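Local coordinates for ATP-dependent Clp protease adapter protein CLPS1, chloroplastic (Arabidopsis thaliana, PDB 7D34) that acts as a small chloroplast adapter that binds N-degron peptides and probably selects substrates for the ClpC chaperones of the plastid Clp protease system, at residues A[58-63]-A[73-78]; A[18-23]-A[38-43]; A[24-29]-A[67-72]. One frame throughout, in Å; residues are numbered along the deposited sequence.

Contact 1 of 3, residues A[58-63]-A[73-78]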
loop_
_atom_site.group_PDB
_atom_site.type_symbol
_atom_site.label_atom_id
_atom_site.label_comp_id
_atom_site.label_asym_id
_atom_site.label_seq_id
_atom_site.Cartn_x
_atom_site.Cartn_y
_atom_site.Cartn_z
ATOM N N ASP A 58 -8.495 6.851 15.560
ATOM C CA ASP A 58 -7.146 6.304 15.660
ATOM C C ASP A 58 -6.332 6.612 14.414
ATOM O O ASP A 58 -5.150 6.954 14.508
ATOM C CB ASP A 58 -7.209 4.794 15.892
ATOM C CG ASP A 58 -7.820 4.442 17.234
ATOM O OD1 ASP A 58 -9.039 4.646 17.380
ATOM O OD2 ASP A 58 -7.094 4.004 18.152
ATOM N N ALA A 59 -6.946 6.516 13.234
ATOM C CA ALA A 59 -6.216 6.819 12.010
ATOM C C ALA A 59 -5.717 8.254 12.032
ATOM O O ALA A 59 -4.559 8.525 11.692
ATOM C CB ALA A 59 -7.102 6.562 10.791
ATOM N N GLU A 60 -6.589 9.189 12.403
ATOM C CA GLU A 60 -6.190 10.587 12.506
ATOM C C GLU A 60 -5.011 10.754 13.460
ATOM O O GLU A 60 -4.075 11.504 13.166
ATOM C CB GLU A 60 -7.379 11.437 12.979
ATOM C CG GLU A 60 -8.337 11.918 11.872
ATOM C CD GLU A 60 -7.617 12.680 10.759
ATOM O OE1 GLU A 60 -6.662 13.423 11.081
ATOM O OE2 GLU A 60 -7.994 12.553 9.566
ATOM N N GLN A 61 -5.041 10.064 14.609
ATOM C CA GLN A 61 -3.975 10.190 15.599
ATOM C C GLN A 61 -2.639 9.770 15.011
ATOM O O GLN A 61 -1.663 10.529 15.022
ATOM C CB GLN A 61 -4.309 9.337 16.823
ATOM C CG GLN A 61 -3.454 9.650 18.026
ATOM C CD GLN A 61 -3.640 8.661 19.181
ATOM O OE1 GLN A 61 -3.526 7.450 19.015
ATOM N NE2 GLN A 61 -3.931 9.191 20.361
ATOM N N HIS A 62 -2.608 8.578 14.437
ATOM C CA HIS A 62 -1.383 8.047 13.877
ATOM C C HIS A 62 -0.881 8.902 12.723
ATOM O O HIS A 62 0.328 9.128 12.598
ATOM C CB HIS A 62 -1.660 6.629 13.405
ATOM C CG HIS A 62 -2.020 5.700 14.514
ATOM N ND1 HIS A 62 -1.711 5.970 15.827
ATOM C CD2 HIS A 62 -2.652 4.504 14.510
ATOM C CE1 HIS A 62 -2.129 4.974 16.587
ATOM N NE2 HIS A 62 -2.711 4.075 15.813
ATOM N N CYS A 63 -1.791 9.410 11.880
ATOM C CA CYS A 63 -1.368 10.301 10.799
ATOM C C CYS A 63 -0.669 11.532 11.358
ATOM O O CYS A 63 0.372 11.953 10.841
ATOM C CB CYS A 63 -2.568 10.697 9.921
ATOM S SG CYS A 63 -2.286 12.002 8.643
ATOM N N SER A 73 1.761 11.922 5.514
ATOM C CA SER A 73 0.712 10.955 5.818
ATOM C C SER A 73 -0.674 11.538 5.559
ATOM O O SER A 73 -0.903 12.741 5.712
ATOM C CB SER A 73 0.857 10.491 7.286
ATOM O OG SER A 73 -0.173 9.597 7.662
ATOM N N SER A 74 -1.585 10.669 5.129
ATOM C CA SER A 74 -2.987 11.013 4.923
ATOM C C SER A 74 -3.863 9.944 5.569
ATOM O O SER A 74 -3.410 8.831 5.846
ATOM C CB SER A 74 -3.301 11.163 3.422
ATOM O OG SER A 74 -2.872 10.011 2.719
ATOM N N VAL A 75 -5.124 10.297 5.807
ATOM C CA VAL A 75 -6.132 9.344 6.251
ATOM C C VAL A 75 -7.225 9.264 5.194
ATOM O O VAL A 75 -7.616 10.291 4.629
ATOM C CB VAL A 75 -6.731 9.744 7.613
ATOM C CG1 VAL A 75 -7.825 8.755 7.970
ATOM C CG2 VAL A 75 -5.642 9.852 8.706
ATOM N N GLU A 76 -7.759 8.063 4.968
ATOM C CA GLU A 76 -8.868 7.911 4.038
ATOM C C GLU A 76 -9.737 6.733 4.445
ATOM O O GLU A 76 -9.275 5.831 5.154
ATOM C CB GLU A 76 -8.367 7.696 2.611
ATOM C CG GLU A 76 -7.495 6.440 2.464
ATOM C CD GLU A 76 -6.979 6.291 1.040
ATOM O OE1 GLU A 76 -6.245 7.205 0.594
ATOM O OE2 GLU A 76 -7.325 5.298 0.341
ATOM N N PRO A 77 -11.001 6.708 4.004
ATOM C CA PRO A 77 -11.873 5.565 4.307
ATOM C C PRO A 77 -11.423 4.326 3.556
ATOM O O PRO A 77 -10.909 4.403 2.440
ATOM C CB PRO A 77 -13.260 6.031 3.841
ATOM C CG PRO A 77 -13.115 7.511 3.516
ATOM C CD PRO A 77 -11.687 7.729 3.190
ATOM N N ASP A 78 -11.606 3.169 4.191
ATOM C CA ASP A 78 -11.207 1.892 3.599
ATOM C C ASP A 78 -12.323 1.373 2.689
ATOM O O ASP A 78 -13.095 0.471 3.026
ATOM C CB ASP A 78 -10.843 0.877 4.674
ATOM C CG ASP A 78 -10.207 -0.375 4.096
ATOM O OD1 ASP A 78 -9.676 -0.314 2.964
ATOM O OD2 ASP A 78 -10.239 -1.422 4.763
#

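Contact 2 of 3, residues A[18-23]-A[38-43]. With PHE (phenylalanine), chain D.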
loop_
_atom_site.group_PDB
_atom_site.type_symbol
_atom_site.label_atom_id
_atom_site.label_comp_id
_atom_site.label_asym_id
_atom_site.label_seq_id
_atom_site.Cartn_x
_atom_site.Cartn_y
_atom_site.Cartn_z
ATOM N N GLU A 18 16.122 4.469 6.973
ATOM C CA GLU A 18 16.172 3.940 8.332
ATOM C C GLU A 18 15.329 4.795 9.263
ATOM O O GLU A 18 14.667 4.268 10.157
ATOM C CB GLU A 18 17.609 3.857 8.878
ATOM C CG GLU A 18 17.612 3.258 10.291
ATOM C CD GLU A 18 18.994 3.135 10.917
ATOM O OE1 GLU A 18 19.921 3.844 10.452
ATOM O OE2 GLU A 18 19.148 2.309 11.850
ATOM N N TYR A 19 15.358 6.123 9.083
ATOM C CA TYR A 19 14.521 6.993 9.911
ATOM C C TYR A 19 13.038 6.687 9.725
ATOM O O TYR A 19 12.286 6.619 10.705
ATOM C CB TYR A 19 14.761 8.477 9.596
ATOM C CG TYR A 19 13.952 9.414 10.473
ATOM C CD1 TYR A 19 14.218 9.510 11.826
ATOM C CD2 TYR A 19 12.899 10.166 9.949
ATOM C CE1 TYR A 19 13.480 10.350 12.622
ATOM C CE2 TYR A 19 12.164 10.982 10.720
ATOM C CZ TYR A 19 12.447 11.091 12.058
ATOM O OH TYR A 19 11.664 11.938 12.797
ATOM N N VAL A 20 12.593 6.546 8.468
ATOM C CA VAL A 20 11.202 6.180 8.193
ATOM C C VAL A 20 10.820 4.944 9.000
ATOM O O VAL A 20 9.764 4.902 9.649
ATOM C CB VAL A 20 10.982 5.956 6.683
ATOM C CG1 VAL A 20 9.574 5.473 6.427
ATOM C CG2 VAL A 20 11.240 7.200 5.838
ATOM N N VAL A 21 11.683 3.921 8.983
ATOM C CA VAL A 21 11.402 2.691 9.722
ATOM C C VAL A 21 11.303 2.960 11.214
ATOM O O VAL A 21 10.422 2.418 11.895
ATOM C CB VAL A 21 12.489 1.648 9.420
ATOM C CG1 VAL A 21 12.306 0.374 10.200
ATOM C CG2 VAL A 21 12.390 1.304 7.964
ATOM N N GLN A 22 12.226 3.757 11.761
ATOM C CA GLN A 22 12.194 4.029 13.200
ATOM C C GLN A 22 10.917 4.750 13.615
ATOM O O GLN A 22 10.335 4.442 14.662
ATOM C CB GLN A 22 13.429 4.818 13.623
ATOM C CG GLN A 22 14.712 4.049 13.427
ATOM C CD GLN A 22 15.966 4.892 13.561
ATOM O OE1 GLN A 22 15.914 6.115 13.573
ATOM N NE2 GLN A 22 17.108 4.226 13.688
ATOM N N VAL A 23 10.494 5.744 12.834
ATOM C CA VAL A 23 9.263 6.467 13.156
ATOM C C VAL A 23 8.071 5.512 13.156
ATOM O O VAL A 23 7.227 5.536 14.063
ATOM C CB VAL A 23 9.043 7.618 12.163
ATOM C CG1 VAL A 23 7.693 8.282 12.414
ATOM C CG2 VAL A 23 10.140 8.656 12.265
ATOM N N ASN A 38 8.807 -3.105 5.195
ATOM C CA ASN A 38 7.920 -3.336 4.049
ATOM C C ASN A 38 7.188 -2.065 3.662
ATOM O O ASN A 38 7.116 -1.712 2.480
ATOM C CB ASN A 38 6.876 -4.439 4.320
ATOM C CG ASN A 38 7.438 -5.842 4.122
ATOM O OD1 ASN A 38 8.649 -5.989 4.030
ATOM N ND2 ASN A 38 6.572 -6.871 4.052
ATOM N N ILE A 39 6.611 -1.388 4.656
ATOM C CA ILE A 39 5.865 -0.158 4.418
ATOM C C ILE A 39 6.782 0.892 3.804
ATOM O O ILE A 39 6.448 1.526 2.805
ATOM C CB ILE A 39 5.208 0.333 5.727
ATOM C CG1 ILE A 39 4.237 -0.725 6.270
ATOM C CG2 ILE A 39 4.409 1.629 5.516
ATOM C CD1 ILE A 39 3.598 -0.458 7.641
ATOM N N MET A 40 7.936 1.118 4.407
ATOM C CA MET A 40 8.891 2.047 3.827
ATOM C C MET A 40 9.259 1.676 2.381
ATOM O O MET A 40 9.216 2.531 1.481
ATOM C CB MET A 40 10.097 2.088 4.738
ATOM C CG MET A 40 11.172 2.983 4.192
ATOM S SD MET A 40 12.363 2.303 3.012
ATOM C CE MET A 40 13.125 1.013 3.953
ATOM N N GLN A 41 9.575 0.390 2.143
ATOM C CA GLN A 41 9.895 -0.093 0.798
ATOM C C GLN A 41 8.757 0.219 -0.177
ATOM O O GLN A 41 8.976 0.785 -1.256
ATOM C CB GLN A 41 10.179 -1.598 0.857
ATOM C CG GLN A 41 11.662 -1.939 1.136
ATOM C CD GLN A 41 11.863 -3.354 1.585
ATOM O OE1 GLN A 41 10.933 -4.144 1.576
ATOM N NE2 GLN A 41 13.084 -3.684 2.002
ATOM N N GLU A 42 7.518 -0.061 0.234
ATOM C CA GLU A 42 6.370 0.088 -0.652
ATOM C C GLU A 42 6.089 1.547 -0.977
ATOM O O GLU A 42 5.727 1.872 -2.106
ATOM C CB GLU A 42 5.145 -0.534 0.009
ATOM C CG GLU A 42 5.119 -2.043 -0.130
ATOM C CD GLU A 42 5.351 -2.510 -1.596
ATOM O OE1 GLU A 42 4.408 -2.427 -2.421
ATOM O OE2 GLU A 42 6.472 -2.984 -1.912
ATOM N N ALA A 43 6.203 2.441 0.000
ATOM C CA ALA A 43 6.016 3.864 -0.278
ATOM C C ALA A 43 7.111 4.383 -1.195
ATOM O O ALA A 43 6.857 5.206 -2.077
ATOM C CB ALA A 43 5.983 4.658 1.028
HETATM N N PHE D . 12.354 8.066 -0.547
HETATM C CA PHE D . 13.210 8.217 0.666
HETATM C C PHE D . 14.696 8.161 0.297
HETATM O O PHE D . 15.074 7.530 -0.699
HETATM C CB PHE D . 12.866 7.128 1.693
HETATM C CG PHE D . 11.390 7.038 2.025
HETATM C CD1 PHE D . 10.705 8.140 2.523
HETATM C CD2 PHE D . 10.692 5.851 1.848
HETATM C CE1 PHE D . 9.343 8.059 2.832
HETATM C CE2 PHE D . 9.337 5.763 2.158
HETATM C CZ PHE D . 8.664 6.869 2.654
#

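Contact 3 of 3, residues A[24-29]-A[67-72]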
loop_
_atom_site.group_PDB
_atom_site.type_symbol
_atom_site.label_atom_id
_atom_site.label_comp_id
_atom_site.label_asym_id
_atom_site.label_seq_id
_atom_site.Cartn_x
_atom_site.Cartn_y
_atom_site.Cartn_z
ATOM N N LEU A 24 7.962 4.675 12.121
ATOM C CA LEU A 24 6.841 3.743 12.084
ATOM C C LEU A 24 6.810 2.900 13.349
ATOM O O LEU A 24 5.751 2.691 13.949
ATOM C CB LEU A 24 6.915 2.833 10.867
ATOM C CG LEU A 24 6.628 3.532 9.532
ATOM C CD1 LEU A 24 7.030 2.702 8.315
ATOM C CD2 LEU A 24 5.149 3.952 9.485
ATOM N N MET A 25 7.969 2.385 13.756
ATOM C CA MET A 25 8.015 1.573 14.962
ATOM C C MET A 25 7.635 2.371 16.198
ATOM O O MET A 25 6.988 1.845 17.107
ATOM C CB MET A 25 9.418 1.006 15.172
ATOM C CG MET A 25 10.012 0.209 14.056
ATOM S SD MET A 25 9.641 -1.504 14.276
ATOM C CE MET A 25 10.596 -1.890 15.711
ATOM N N LYS A 26 8.010 3.644 16.231
ATOM C CA LYS A 26 7.742 4.465 17.403
ATOM C C LYS A 26 6.251 4.661 17.629
ATOM O O LYS A 26 5.743 4.410 18.728
ATOM C CB LYS A 26 8.429 5.825 17.269
ATOM C CG LYS A 26 8.233 6.689 18.524
ATOM C CD LYS A 26 9.248 7.837 18.689
ATOM C CE LYS A 26 8.912 9.011 17.778
ATOM N NZ LYS A 26 10.083 9.951 17.645
ATOM N N VAL A 27 5.531 5.117 16.600
ATOM C CA VAL A 27 4.173 5.616 16.800
ATOM C C VAL A 27 3.047 4.628 16.536
ATOM O O VAL A 27 1.944 4.829 17.067
ATOM C CB VAL A 27 3.933 6.898 15.978
ATOM C CG1 VAL A 27 4.938 7.964 16.419
ATOM C CG2 VAL A 27 4.043 6.679 14.480
ATOM N N ILE A 28 3.262 3.618 15.702
ATOM C CA ILE A 28 2.186 2.730 15.261
ATOM C C ILE A 28 2.130 1.542 16.210
ATOM O O ILE A 28 3.114 0.791 16.305
ATOM C CB ILE A 28 2.391 2.261 13.816
ATOM C CG1 ILE A 28 2.475 3.460 12.874
ATOM C CG2 ILE A 28 1.261 1.329 13.378
ATOM C CD1 ILE A 28 1.211 4.313 12.866
ATOM N N PRO A 29 1.019 1.333 16.921
ATOM C CA PRO A 29 0.910 0.164 17.799
ATOM C C PRO A 29 1.057 -1.147 17.035
ATOM O O PRO A 29 0.547 -1.302 15.921
ATOM C CB PRO A 29 -0.493 0.305 18.401
ATOM C CG PRO A 29 -0.872 1.772 18.219
ATOM C CD PRO A 29 -0.190 2.182 16.957
ATOM N N ARG A 67 3.205 12.784 10.840
ATOM C CA ARG A 67 3.509 14.130 10.373
ATOM C C ARG A 67 4.396 14.875 11.351
ATOM O O ARG A 67 5.322 15.585 10.938
ATOM C CB ARG A 67 2.211 14.899 10.161
ATOM C CG ARG A 67 1.253 14.297 9.122
ATOM C CD ARG A 67 0.151 15.270 8.781
ATOM N NE ARG A 67 -0.656 14.831 7.638
ATOM C CZ ARG A 67 -1.942 15.139 7.477
ATOM N NH1 ARG A 67 -2.604 14.720 6.409
ATOM N NH2 ARG A 67 -2.572 15.861 8.397
ATOM N N GLY A 68 4.130 14.732 12.653
ATOM C CA GLY A 68 4.926 15.447 13.633
ATOM C C GLY A 68 6.350 14.934 13.693
ATOM O O GLY A 68 7.267 15.661 14.088
ATOM N N ASN A 69 6.567 13.690 13.289
ATOM C CA ASN A 69 7.907 13.134 13.209
ATOM C C ASN A 69 8.526 13.320 11.831
ATOM O O ASN A 69 9.566 12.726 11.557
ATOM C CB ASN A 69 7.875 11.649 13.583
ATOM C CG ASN A 69 7.822 11.417 15.087
ATOM O OD1 ASN A 69 8.838 11.449 15.766
ATOM N ND2 ASN A 69 6.615 11.269 15.617
ATOM N N GLY A 70 7.894 14.098 10.954
ATOM C CA GLY A 70 8.492 14.514 9.698
ATOM C C GLY A 70 8.073 13.756 8.454
ATOM O O GLY A 70 8.617 14.033 7.377
ATOM N N LEU A 71 7.097 12.859 8.547
ATOM C CA LEU A 71 6.666 12.072 7.398
ATOM C C LEU A 71 5.415 12.674 6.753
ATOM O O LEU A 71 4.738 13.524 7.331
ATOM C CB LEU A 71 6.387 10.613 7.785
ATOM C CG LEU A 71 7.480 9.944 8.627
ATOM C CD1 LEU A 71 7.176 8.460 8.819
ATOM C CD2 LEU A 71 8.866 10.168 8.068
ATOM N N LEU A 72 5.164 12.278 5.503
ATOM C CA LEU A 72 3.966 12.674 4.762
ATOM C C LEU A 72 2.908 11.579 4.911
ATOM O O LEU A 72 3.165 10.420 4.553
ATOM C CB LEU A 72 4.269 12.906 3.284
ATOM C CG LEU A 72 5.238 14.039 2.964
ATOM C CD1 LEU A 72 5.511 14.099 1.488
ATOM C CD2 LEU A 72 4.633 15.353 3.426
#

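Contact 1 of 3, residues A[58-63]-A[73-78]
Val75 rises from strand 72-77 to meet Ala59 and Cys63 on helix 56-68, and its two methyls divide the work. CG1 rests on the single methyl of Ala59, with 3.6 Å between Val75 CG1 and Ala59 CB. CG2 presses in one turn further along: Val75 CG2 lies 3.4 Å from Cys63 CB, tighter than carbon atoms normally pack, and at the same distance from the backbone O of Ala59. That oxygen also accepts the helical hydrogen bond from Cys63 N. The fork fits because CG1 stands anti to the backbone N of Val75 (chi1 177°), which turns CG2 toward the Cys63 turn. Glu60 comes in from the exposed side. Its CB leaves the helix away from the strand, but the chain bends at chi2 (-55°) and carries Glu60 OE2 back to 3.6 Å from Val75 CB. At the other end, Cys63 SG sits 3.3 Å from Ser73 O, an oxygen hydrogen-bonded to Arg67 NH1; the small Ser73 side chain lets the sulfur come this close, and its buried OG is satisfied by a hydrogen bond to Ile8 O in the central strand.

Further out, helix and strand run nearly antiparallel, at 169°, their axes 7.9 Å apart, a spacing that suits residues as slim as Ala59, which also packs on Tyr5, Val7 and Cys54 of the sheet. Ser74 points away from the helix, and its OG is hydrogen-bonded to His10 NE2. An alanine at Val75 would lack both methyls and would probably open a gap facing Ala59 and Cys63. The chemistry is thus that of a helix laid on a beta-sheet: apolar contact holds the two together, while the buried Ser73 hydroxyl is answered by the neighbouring strand and its carbonyl by Arg67.

Contact 2 of 3, residues A[18-23]-A[38-43]
Met40 projects from helix 33-46 toward Val20 and Val21 of helix 17-27, and its side chain can be followed atom by atom. At the root, CB faces both valines: Met40 CB is 3.8 Å from Val20 CG1 and 4.0 Å from Val21 CG2. The next carbon is shared between protein and ligand. With CG anti to the backbone N (chi1 178°), Met40 CG comes to 3.7 Å from Val20 CG1 while also approaching the bound phenylalanine, 3.7 Å from its CD2. The chain then bends twice, at chi2 (-86°) and chi3 (-60°), and folds over. Its sulfur stays near the ligand, Met40 SD standing 4.1 Å from phenylalanine CD2, and the terminal CE returns to Val21, at 4.1 Å from Val21 CG2.

Val20 meets Met40 at about a right angle and serves both neighbours with separate methyls: CG1 packs on the methionine, whereas Val20 CG2 lies 3.5 Å from CD1 of the phenylalanine ring. From the same helix as Met40, Ala43 offers only a methyl to the ligand, Ala43 CB being 3.7 Å from its CE2; a small residue here leaves the ring its place. Flexible, polarisable methionine suits a wall that must follow an aromatic outline, and a branched valine, with few rotamers, is likely to keep it firm.

The phenylalanine is also hydrogen-bonded to Asn11, Asp12 and His44. This hydrophobic pocket, walled by both helices, the end of strand 5-10 and the loop after it, with polar groups at its mouth, is the N-degron pocket of the ClpS fold, whose wall Met40 helps to form.

Contact 3 of 3, residues A[24-29]-A[67-72]
Asn69 and Lys26 tie the end of helix 56-68 to the last turn of helix 17-27, across the protein surface. Following residues 67-72 in order, Arg67 still belongs to the helix, and its backbone O accepts a hydrogen bond from Gly70 N (3.0 Å between those atoms). Gly68 is the last helical residue, and the helix closes in a Schellman motif, in which Leu71 N also pairs with Leu66 O.

Asn69 then makes all the direct contact. Its CG stands anti to its own carbonyl carbon (chi1 -79°), which sends the amide across to Lys26 and Val27. OD1 accepts the hydrogen bond of the ammonium group, with Lys26 NZ at 2.7 Å from Asn69 OD1. The approach is angled, 139° at the oxygen, and the nitrogen is tilted 30° out of the carbonyl plane. Lys26 gets there by a long chain that bends near its end, at chi3, and its CE also lies close, 3.2 Å from Asn69 OD1. The other branch of the amide, ND2, is hydrogen-bonded to Gln65 O back in the helix, and Asn69 ND2 lies 3.8 Å from Val27 CG1. With OD1 accepting and ND2 donating, the amide is fixed against turning over. Asparagine suits this place because one short, flat group can serve both partners; lysine suits the other side because its charge can stay near solvent while its chain spans the distance.

Gly70 follows as the C-prime residue of the motif. The positive phi explains the glycine: a CB would jam against the carbonyl oxygen of the residue before. Gly70 O in turn accepts a hydrogen bond from Asn15 ND2. Leu71 is buried and packs on Asn15 as well, and at Leu72 the chain enters backbone pairing with His10 of strand 5-10.

Overall arrangement
All three contacts lie in the ClpS domain, the part of the protein present here. Contact 3 connects the other two, its centre about 10 Å from that of contact 2 (shared helix 17-27) and about 12 Å from that of contact 1 (shared helix 56-68). Tyr19 OH reaches Asn69 O at 2.6 Å, and Arg67 NH1 reaches Ser73 O at 2.7 Å, both probable hydrogen bonds. Contacts 1 and 2 touch the second subunit but not each other; their centres, about 17 Å apart, lie on opposite sides of the chain's centre. Of the three, only contact 2 supplies pocket residues; others come from elsewhere. The side chains of Ser73 and Asn69 stay about 10 and 11 Å from the phenylalanine.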